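Local coordinates for putative beta-lactamase-inhibitor-like PepSY-like domain-containing protein (Bacteroides vulgatus ATCC 8482, PDB 3ELG) that is of unknown function but adopts a beta-lactamase-inhibitor-like, PepSY-like fold and is probably exported to the periplasm, at residues G52-F57 and D67-S72; G22-Q27 and P74-P79; A88-H93 and L107-G112. All blocks are in the same frame, centred on the assembly; numbering follows the deposited sequence. Where two conformers were deposited one is given.

Contact 1: residues G52-F57 and D67-S72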
loop_
_atom_site.group_PDB
_atom_site.type_symbol
_atom_site.label_atom_id
_atom_site.label_comp_id
_atom_site.label_asym_id
_atom_site.label_seq_id
_atom_site.Cartn_x
_atom_site.Cartn_y
_atom_site.Cartn_z
ATOM N N GLY A 52 -10.012 -8.673 -3.624
ATOM C CA GLY A 52 -9.172 -9.116 -2.509
ATOM C C GLY A 52 -7.993 -8.200 -2.204
ATOM O O GLY A 52 -7.341 -8.310 -1.176
ATOM N N ILE A 53 -7.678 -7.298 -3.132
ATOM C CA ILE A 53 -6.614 -6.330 -2.867
ATOM C C ILE A 53 -6.925 -5.501 -1.620
ATOM O O ILE A 53 -8.077 -5.147 -1.389
ATOM C CB ILE A 53 -6.341 -5.426 -4.106
ATOM C CG1 ILE A 53 -5.752 -6.269 -5.264
ATOM C CG2 ILE A 53 -5.435 -4.230 -3.781
ATOM C CD1 ILE A 53 -5.640 -5.469 -6.553
ATOM N N GLU A 54 -5.879 -5.147 -0.845
ATOM C CA GLU A 54 -6.066 -4.367 0.382
ATOM C C GLU A 54 -5.156 -3.161 0.298
ATOM O O GLU A 54 -3.960 -3.275 -0.032
ATOM C CB GLU A 54 -5.712 -5.226 1.611
ATOM C CG GLU A 54 -6.591 -6.427 1.723
ATOM C CD GLU A 54 -6.225 -7.324 2.896
ATOM O OE1 GLU A 54 -5.395 -6.914 3.717
ATOM O OE2 GLU A 54 -6.762 -8.450 2.971
ATOM N N LEU A 55 -5.751 -2.018 0.552
ATOM C CA LEU A 55 -5.062 -0.717 0.552
ATOM C C LEU A 55 -5.255 -0.060 1.886
ATOM O O LEU A 55 -6.283 -0.207 2.514
ATOM C CB LEU A 55 -5.667 0.151 -0.553
ATOM C CG LEU A 55 -5.768 -0.462 -1.938
ATOM C CD1 LEU A 55 -6.503 0.473 -2.914
ATOM C CD2 LEU A 55 -4.359 -0.844 -2.498
ATOM N N GLU A 56 -4.255 0.697 2.305
ATOM C CA GLU A 56 -4.402 1.489 3.505
ATOM C C GLU A 56 -4.023 2.900 3.128
ATOM O O GLU A 56 -3.116 3.112 2.329
ATOM C CB GLU A 56 -3.519 0.956 4.621
ATOM C CG GLU A 56 -3.895 1.469 5.949
ATOM C CD GLU A 56 -3.134 0.766 7.023
ATOM O OE1 GLU A 56 -1.901 0.623 6.845
ATOM O OE2 GLU A 56 -3.759 0.356 8.027
ATOM N N PHE A 57 -4.760 3.851 3.698
ATOM C CA PHE A 57 -4.552 5.264 3.455
ATOM C C PHE A 57 -4.500 6.045 4.763
ATOM O O PHE A 57 -5.151 5.665 5.767
ATOM C CB PHE A 57 -5.680 5.879 2.647
ATOM C CG PHE A 57 -5.886 5.229 1.308
ATOM C CD1 PHE A 57 -6.744 4.153 1.172
ATOM C CD2 PHE A 57 -5.262 5.725 0.170
ATOM C CE1 PHE A 57 -6.919 3.567 -0.055
ATOM C CE2 PHE A 57 -5.408 5.124 -1.065
ATOM C CZ PHE A 57 -6.253 4.064 -1.200
ATOM N N ASP A 67 -1.379 -3.739 -0.999
ATOM C CA ASP A 67 -1.216 -5.203 -0.926
ATOM C C ASP A 67 -1.995 -5.907 -2.040
ATOM O O ASP A 67 -3.213 -6.085 -1.954
ATOM C CB ASP A 67 -1.608 -5.747 0.461
ATOM C CG ASP A 67 -1.304 -7.225 0.632
ATOM O OD1 ASP A 67 -0.821 -7.884 -0.324
ATOM O OD2 ASP A 67 -1.513 -7.713 1.776
ATOM N N CYS A 68 -1.262 -6.269 -3.088
ATOM C CA CYS A 68 -1.865 -6.942 -4.252
ATOM C C CYS A 68 -1.876 -8.459 -4.185
ATOM O O CYS A 68 -2.223 -9.132 -5.140
ATOM C CB CYS A 68 -1.239 -6.462 -5.527
ATOM S SG CYS A 68 -1.532 -4.661 -5.787
ATOM N N LYS A 69 -1.555 -8.948 -2.998
ATOM C CA LYS A 69 -1.711 -10.347 -2.637
ATOM C C LYS A 69 -0.766 -11.255 -3.426
ATOM O O LYS A 69 0.375 -11.432 -3.021
ATOM C CB LYS A 69 -3.153 -10.753 -2.802
ATOM C CG LYS A 69 -4.089 -9.930 -1.902
ATOM C CD LYS A 69 -3.728 -10.057 -0.446
ATOM C CE LYS A 69 -4.741 -9.399 0.443
ATOM N NZ LYS A 69 -4.250 -9.287 1.861
ATOM N N ASN A 70 -1.218 -11.795 -4.553
ATOM C CA ASN A 70 -0.328 -12.620 -5.417
ATOM C C ASN A 70 0.050 -11.958 -6.726
ATOM O O ASN A 70 0.757 -12.532 -7.576
ATOM C CB ASN A 70 -0.930 -13.985 -5.740
ATOM C CG ASN A 70 -1.363 -14.726 -4.525
ATOM O OD1 ASN A 70 -2.531 -15.096 -4.403
ATOM N ND2 ASN A 70 -0.438 -14.945 -3.603
ATOM N N LYS A 71 -0.415 -10.741 -6.907
ATOM C CA LYS A 71 -0.086 -10.005 -8.110
ATOM C C LYS A 71 0.878 -8.895 -7.759
ATOM O O LYS A 71 1.002 -8.517 -6.614
ATOM C CB LYS A 71 -1.338 -9.436 -8.764
ATOM C CG LYS A 71 -2.354 -10.510 -9.213
ATOM C CD LYS A 71 -3.519 -9.883 -9.992
ATOM N N SER A 72 1.489 -8.362 -8.802
ATOM C CA SER A 72 2.481 -7.296 -8.691
ATOM C C SER A 72 1.822 -5.958 -8.387
ATOM O O SER A 72 0.818 -5.576 -8.977
ATOM C CB SER A 72 3.277 -7.135 -9.996
ATOM O OG SER A 72 4.052 -8.282 -10.253
#
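Glu54 and Asp67 make an antiparallel hydrogen-bonded pair where strands 54-57 and 63-67 lie side by side, in the middle of the single antiparallel sheet of this BLIP-like fold. The pair closes with two backbone bonds. Glu54 N reaches Asp67 O at 3.0 Å and nearly straight (170° at the hydrogen), in the plane of that carbonyl; Asp67 N returns to Glu54 O at 2.8 Å. Beyond Asp67 the chain leaves the sheet, first through an Asx turn, with Asp67 OD1 accepting from Lys69 N, and then through a type II' turn from Cys68 to Lys71. Both acids of the pair project from the same face of the sheet, and Lys69 is brought in between them. Its chain bends at chi2 (-58°), which carries the aliphatic part back past Gly52, CE lying 3.3 Å from Gly52 O, and sets the ammonium beside both carboxylates. NZ is 2.9 Å from Glu54 OE2, and it meets Asp67 OD2 at 3.2 Å from well above the carboxylate plane. Lys48 forms a second salt bridge to the same Glu54 OE2 and also bonds to Gly52 O. The two lysine charges probably offset the repulsion between the neighbouring acids. Ile53 belongs to the apolar side, where it packs with Cys68 against Phe25. With CG2 anti to the backbone N, Ile53 lays that methyl 3.4 Å from Asp67 O, while CD1 comes within 4.3 Å of Cys68 SG.

Contact 2: residues G22-Q27 and P74-P79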
loop_
_atom_site.group_PDB
_atom_site.type_symbol
_atom_site.label_atom_id
_atom_site.label_comp_id
_atom_site.label_asym_id
_atom_site.label_seq_id
_atom_site.Cartn_x
_atom_site.Cartn_y
_atom_site.Cartn_z
ATOM N N GLY A 22 -9.709 4.745 -8.185
ATOM C CA GLY A 22 -10.311 4.861 -9.522
ATOM C C GLY A 22 -9.287 4.866 -10.650
ATOM O O GLY A 22 -9.550 4.373 -11.741
ATOM N N LYS A 23 -8.112 5.395 -10.379
ATOM C CA LYS A 23 -7.072 5.551 -11.380
ATOM C C LYS A 23 -6.312 4.248 -11.549
ATOM O O LYS A 23 -6.050 3.795 -12.675
ATOM C CB LYS A 23 -6.137 6.724 -11.027
ATOM C CG LYS A 23 -4.989 6.909 -11.978
ATOM C CD LYS A 23 -4.219 8.190 -11.666
ATOM C CE LYS A 23 -3.105 8.436 -12.664
ATOM N NZ LYS A 23 -2.304 9.667 -12.322
ATOM N N HIS A 24 -5.956 3.637 -10.424
ATOM C CA HIS A 24 -4.976 2.580 -10.415
ATOM C C HIS A 24 -5.510 1.160 -10.255
ATOM O O HIS A 24 -4.767 0.192 -10.516
ATOM C CB HIS A 24 -3.937 2.835 -9.368
ATOM C CG HIS A 24 -3.106 4.037 -9.638
ATOM N ND1 HIS A 24 -2.198 4.087 -10.681
ATOM C CD2 HIS A 24 -3.093 5.260 -9.061
ATOM C CE1 HIS A 24 -1.660 5.292 -10.721
ATOM N NE2 HIS A 24 -2.167 6.012 -9.737
ATOM N N PHE A 25 -6.775 1.065 -9.831
ATOM C CA PHE A 25 -7.486 -0.196 -9.559
ATOM C C PHE A 25 -8.873 -0.215 -10.184
ATOM O O PHE A 25 -9.879 -0.652 -9.593
ATOM C CB PHE A 25 -7.504 -0.481 -8.025
ATOM C CG PHE A 25 -6.126 -0.627 -7.452
ATOM C CD1 PHE A 25 -5.434 -1.806 -7.582
ATOM C CD2 PHE A 25 -5.481 0.444 -6.876
ATOM C CE1 PHE A 25 -4.173 -1.940 -7.125
ATOM C CE2 PHE A 25 -4.171 0.344 -6.419
ATOM C CZ PHE A 25 -3.517 -0.854 -6.521
ATOM N N SER A 26 -8.940 0.265 -11.427
ATOM C CA SER A 26 -10.218 0.369 -12.116
ATOM C C SER A 26 -10.767 -1.001 -12.504
ATOM O O SER A 26 -11.901 -1.109 -12.930
ATOM C CB SER A 26 -10.105 1.220 -13.382
ATOM O OG SER A 26 -9.125 0.675 -14.253
ATOM N N GLN A 27 -9.925 -2.016 -12.408
ATOM C CA GLN A 27 -10.379 -3.395 -12.663
ATOM C C GLN A 27 -11.283 -3.932 -11.551
ATOM O O GLN A 27 -11.944 -4.938 -11.705
ATOM C CB GLN A 27 -9.196 -4.355 -12.846
ATOM C CG GLN A 27 -8.561 -4.813 -11.543
ATOM C CD GLN A 27 -7.493 -3.862 -11.020
ATOM O OE1 GLN A 27 -7.396 -2.716 -11.477
ATOM N NE2 GLN A 27 -6.676 -4.343 -10.076
ATOM N N PRO A 74 1.306 -2.186 -8.916
ATOM C CA PRO A 74 1.587 -1.328 -10.077
ATOM C C PRO A 74 2.889 -0.527 -9.937
ATOM O O PRO A 74 3.169 0.070 -8.900
ATOM C CB PRO A 74 0.348 -0.424 -10.129
ATOM C CG PRO A 74 -0.718 -1.209 -9.527
ATOM C CD PRO A 74 -0.045 -1.962 -8.385
ATOM N N SER A 75 3.673 -0.531 -11.005
ATOM C CA SER A 75 5.054 -0.040 -10.937
ATOM C C SER A 75 5.144 1.449 -10.591
ATOM O O SER A 75 6.153 1.925 -10.074
ATOM C CB SER A 75 5.791 -0.336 -12.253
ATOM O OG SER A 75 5.209 0.427 -13.278
ATOM N N THR A 76 4.072 2.179 -10.832
ATOM C CA THR A 76 4.078 3.623 -10.582
ATOM C C THR A 76 4.332 3.971 -9.113
ATOM O O THR A 76 4.775 5.058 -8.759
ATOM C CB THR A 76 2.762 4.275 -11.088
ATOM O OG1 THR A 76 2.890 5.698 -11.048
ATOM C CG2 THR A 76 1.592 3.820 -10.242
ATOM N N PHE A 77 4.033 3.010 -8.257
ATOM C CA PHE A 77 4.080 3.203 -6.813
ATOM C C PHE A 77 5.498 2.982 -6.228
ATOM O O PHE A 77 5.802 3.337 -5.072
ATOM C CB PHE A 77 3.103 2.256 -6.137
ATOM C CG PHE A 77 1.618 2.609 -6.385
ATOM C CD1 PHE A 77 1.101 3.822 -5.963
ATOM C CD2 PHE A 77 0.793 1.709 -7.010
ATOM C CE1 PHE A 77 -0.226 4.132 -6.198
ATOM C CE2 PHE A 77 -0.552 2.009 -7.222
ATOM C CZ PHE A 77 -1.054 3.224 -6.811
ATOM N N ILE A 78 6.334 2.365 -7.046
ATOM C CA ILE A 78 7.700 1.975 -6.640
ATOM C C ILE A 78 8.654 3.080 -7.066
ATOM O O ILE A 78 8.781 3.398 -8.281
ATOM C CB ILE A 78 8.114 0.581 -7.203
ATOM C CG1 ILE A 78 7.085 -0.469 -6.794
ATOM C CG2 ILE A 78 9.491 0.223 -6.673
ATOM C CD1 ILE A 78 7.382 -1.818 -7.344
ATOM N N PRO A 79 9.334 3.729 -6.099
ATOM C CA PRO A 79 10.290 4.750 -6.542
ATOM C C PRO A 79 11.352 4.209 -7.499
ATOM O O PRO A 79 11.782 3.065 -7.392
ATOM C CB PRO A 79 10.929 5.237 -5.238
ATOM C CG PRO A 79 9.977 4.945 -4.203
ATOM C CD PRO A 79 9.203 3.708 -4.633
#
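Phe77 N donates to Pro74 O at 3.1 Å, and this backbone bond winds up the short 3-10 segment 75-77, from which Thr76 and Phe77 reach the end of helix 15-24. What joins the two segments is apolar and aromatic. Phe77 turns its edge to the face of the His24 imidazole in an edge-to-face pair: the centroids are 4.8 Å apart, the planes meet at 60°, and CZ stands over the rim of the imidazole, 3.6 Å from His24 CG. On the opposite imidazole face lies the aliphatic chain of Lys23, with its CG over the ring centre, so the imidazole lies between a phenyl edge and a lysine chain. The side chains of Thr76 and His24 meet from opposite directions. Thr76 OG1 is anti to the backbone N (chi1 -170°), leaving the methyl CG2 as the branch that touches, 3.6 Å from His24 CE1; the same methyl sits over the centre of one face of the Phe77 ring. Next along the chain from His24, Phe25, the first residue after the helix to leave helical geometry, sends its ring end to two partners: CZ to Pro74 CD and CE2 to Phe77 CE2, each at 4.1 Å. The contact thus fastens the C-terminal end of helix 15-24 to the linker leading into helix 80-89. Met20 of the first helix and Ile66 of strand 63-67 touch both Phe25 and Phe77, and Trp63 of that strand adds a further edge-to-face pair with Phe77.

Contact 3: residues A88-H93 and L107-G112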
loop_
_atom_site.group_PDB
_atom_site.type_symbol
_atom_site.label_atom_id
_atom_site.label_comp_id
_atom_site.label_asym_id
_atom_site.label_seq_id
_atom_site.Cartn_x
_atom_site.Cartn_y
_atom_site.Cartn_z
ATOM N N ALA A 88 18.145 -5.248 -10.154
ATOM C CA ALA A 88 19.577 -5.640 -10.136
ATOM C C ALA A 88 19.818 -6.794 -9.181
ATOM O O ALA A 88 20.776 -7.570 -9.329
ATOM C CB ALA A 88 20.445 -4.462 -9.747
ATOM N N ASN A 89 18.943 -6.888 -8.185
ATOM C CA ASN A 89 19.200 -7.737 -7.002
ATOM C C ASN A 89 18.191 -8.796 -6.735
ATOM O O ASN A 89 18.502 -9.833 -6.172
ATOM C CB ASN A 89 19.334 -6.875 -5.773
ATOM C CG ASN A 89 20.551 -6.064 -5.792
ATOM O OD1 ASN A 89 20.519 -4.846 -5.978
ATOM N ND2 ASN A 89 21.676 -6.734 -5.661
ATOM N N TYR A 90 16.949 -8.509 -7.078
ATOM C CA TYR A 90 15.865 -9.433 -6.818
ATOM C C TYR A 90 15.100 -9.572 -8.141
ATOM O O TYR A 90 13.887 -9.593 -8.220
ATOM C CB TYR A 90 15.047 -8.983 -5.528
ATOM C CG TYR A 90 15.932 -8.782 -4.270
ATOM C CD1 TYR A 90 16.256 -9.863 -3.402
ATOM C CD2 TYR A 90 16.503 -7.551 -3.972
ATOM C CE1 TYR A 90 17.082 -9.685 -2.245
ATOM C CE2 TYR A 90 17.362 -7.374 -2.839
ATOM C CZ TYR A 90 17.655 -8.458 -1.985
ATOM O OH TYR A 90 18.523 -8.288 -0.884
ATOM N N ASN A 91 15.868 -9.690 -9.216
ATOM C CA ASN A 91 15.275 -9.832 -10.552
ATOM C C ASN A 91 14.395 -11.060 -10.717
ATOM O O ASN A 91 14.640 -12.131 -10.142
ATOM C CB ASN A 91 16.348 -9.824 -11.640
ATOM C CG ASN A 91 15.787 -10.182 -13.009
ATOM O OD1 ASN A 91 15.748 -11.355 -13.387
ATOM N ND2 ASN A 91 15.367 -9.168 -13.768
ATOM N N GLY A 92 13.350 -10.891 -11.513
ATOM C CA GLY A 92 12.408 -11.986 -11.786
ATOM C C GLY A 92 11.419 -12.247 -10.648
ATOM O O GLY A 92 10.499 -13.057 -10.786
ATOM N N HIS A 93 11.641 -11.583 -9.519
ATOM C CA HIS A 93 10.713 -11.660 -8.359
ATOM C C HIS A 93 9.668 -10.574 -8.470
ATOM O O HIS A 93 9.940 -9.521 -8.986
ATOM C CB HIS A 93 11.439 -11.534 -7.027
ATOM C CG HIS A 93 12.177 -12.775 -6.630
ATOM N ND1 HIS A 93 12.718 -13.644 -7.556
ATOM C CD2 HIS A 93 12.470 -13.290 -5.413
ATOM C CE1 HIS A 93 13.311 -14.643 -6.927
ATOM N NE2 HIS A 93 13.174 -14.453 -5.626
ATOM N N LEU A 107 9.224 -3.409 0.704
ATOM C CA LEU A 107 8.661 -4.181 -0.389
ATOM C C LEU A 107 8.661 -5.652 -0.080
ATOM O O LEU A 107 9.671 -6.221 0.250
ATOM C CB LEU A 107 9.442 -3.966 -1.664
ATOM C CG LEU A 107 9.271 -2.610 -2.399
ATOM C CD1 LEU A 107 9.706 -1.374 -1.640
ATOM C CD2 LEU A 107 9.907 -2.675 -3.766
ATOM N N THR A 108 7.489 -6.272 -0.207
ATOM C CA THR A 108 7.342 -7.688 0.092
ATOM C C THR A 108 7.197 -8.487 -1.182
ATOM O O THR A 108 6.382 -8.192 -2.069
ATOM C CB THR A 108 6.159 -7.995 1.017
ATOM O OG1 THR A 108 6.239 -7.170 2.173
ATOM C CG2 THR A 108 6.212 -9.470 1.438
ATOM N N LEU A 109 8.043 -9.496 -1.298
ATOM C CA LEU A 109 8.050 -10.332 -2.496
ATOM C C LEU A 109 7.050 -11.478 -2.343
ATOM O O LEU A 109 6.544 -11.769 -1.245
ATOM C CB LEU A 109 9.443 -10.905 -2.801
ATOM C CG LEU A 109 10.548 -9.839 -2.827
ATOM C CD1 LEU A 109 11.922 -10.418 -3.202
ATOM C CD2 LEU A 109 10.178 -8.703 -3.797
ATOM N N GLU A 110 6.846 -12.136 -3.462
ATOM C CA GLU A 110 5.881 -13.233 -3.542
ATOM C C GLU A 110 6.237 -14.334 -2.548
ATOM O O GLU A 110 5.361 -15.035 -2.041
ATOM C CB GLU A 110 5.830 -13.827 -4.959
ATOM C CG GLU A 110 7.002 -14.751 -5.244
ATOM C CD GLU A 110 8.311 -14.013 -5.504
ATOM O OE1 GLU A 110 8.376 -13.255 -6.508
ATOM O OE2 GLU A 110 9.262 -14.197 -4.700
ATOM N N ASN A 111 7.539 -14.500 -2.317
ATOM C CA ASN A 111 8.057 -15.523 -1.384
ATOM C C ASN A 111 8.071 -15.084 0.079
ATOM O O ASN A 111 8.487 -15.812 0.980
ATOM C CB ASN A 111 9.432 -16.039 -1.834
ATOM C CG ASN A 111 10.559 -15.051 -1.562
ATOM O OD1 ASN A 111 10.322 -13.883 -1.284
ATOM N ND2 ASN A 111 11.796 -15.524 -1.643
ATOM N N GLY A 112 7.586 -13.878 0.308
ATOM C CA GLY A 112 7.470 -13.344 1.635
ATOM C C GLY A 112 8.670 -12.581 2.171
ATOM O O GLY A 112 8.663 -12.076 3.287
#
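His93 and Glu110 cross at about a right angle, imidazole and carboxylate planes 83° apart, at a surface point of the BLIP-like fold where two turns face one another. One is the type II turn Tyr90-His93 that follows helix 80-89; the other is the type I turn Leu109-Gly112 at the end of strand 104-109. The carboxylate uses both oxygens against the histidine: OE2 of Glu110 is 3.4 Å from His93 CD2, and OE1 is equally near His93 CA. The ring nitrogen NE2 stays 4.0 Å from OE2, too far for a salt bridge, though the negative charge might still polarise the imidazole. OE1 has its stronger partner in the backbone N of Lys94, the next residue along from His93, so the hydrogen bond of OE1 goes to the backbone, while the carboxylate meets the ring in van der Waals contact. Its bent shape makes this possible, with Glu110 CG between the backbone N and the carbonyl carbon (chi1 78°) and a second bend at chi2. Leu109 also approaches at a right angle, but from the ring's edge, its CD1 near the imidazole plane and 3.7 Å from CD2. The same methyl meets Tyr90 CB at 4.2 Å, marking the inner side of the contact, where Leu109 also rests on Met86 of the helix and Tyr90 spreads onto Val115, Phe123 and Leu126. Within its own turn, Glu110 OE2 accepts from Asn111 N at 3.0 Å, 34° out of the carboxylate plane.

Contacts 1 and 2 are partly buried and touch each other: Ile53 and Cys68 of contact 1 pack on Phe25, and Cys68 also on Pro74, so the end of the central strand pair and the end of helix 15-24 share one apolar patch. Contact 3 lies at the surface, about 16 Å from the chain centre, and meets contact 2 through Ile78 against Leu107. Contacts 1 and 3 reach the same sheet without touching. Their chemistry follows their places: strand pairing with a salt-bridge network in contact 1, ring packing in contact 2, and in contact 3 a carboxylate and a leucine laid against an imidazole, joining helix 80-89 to strand 104-109.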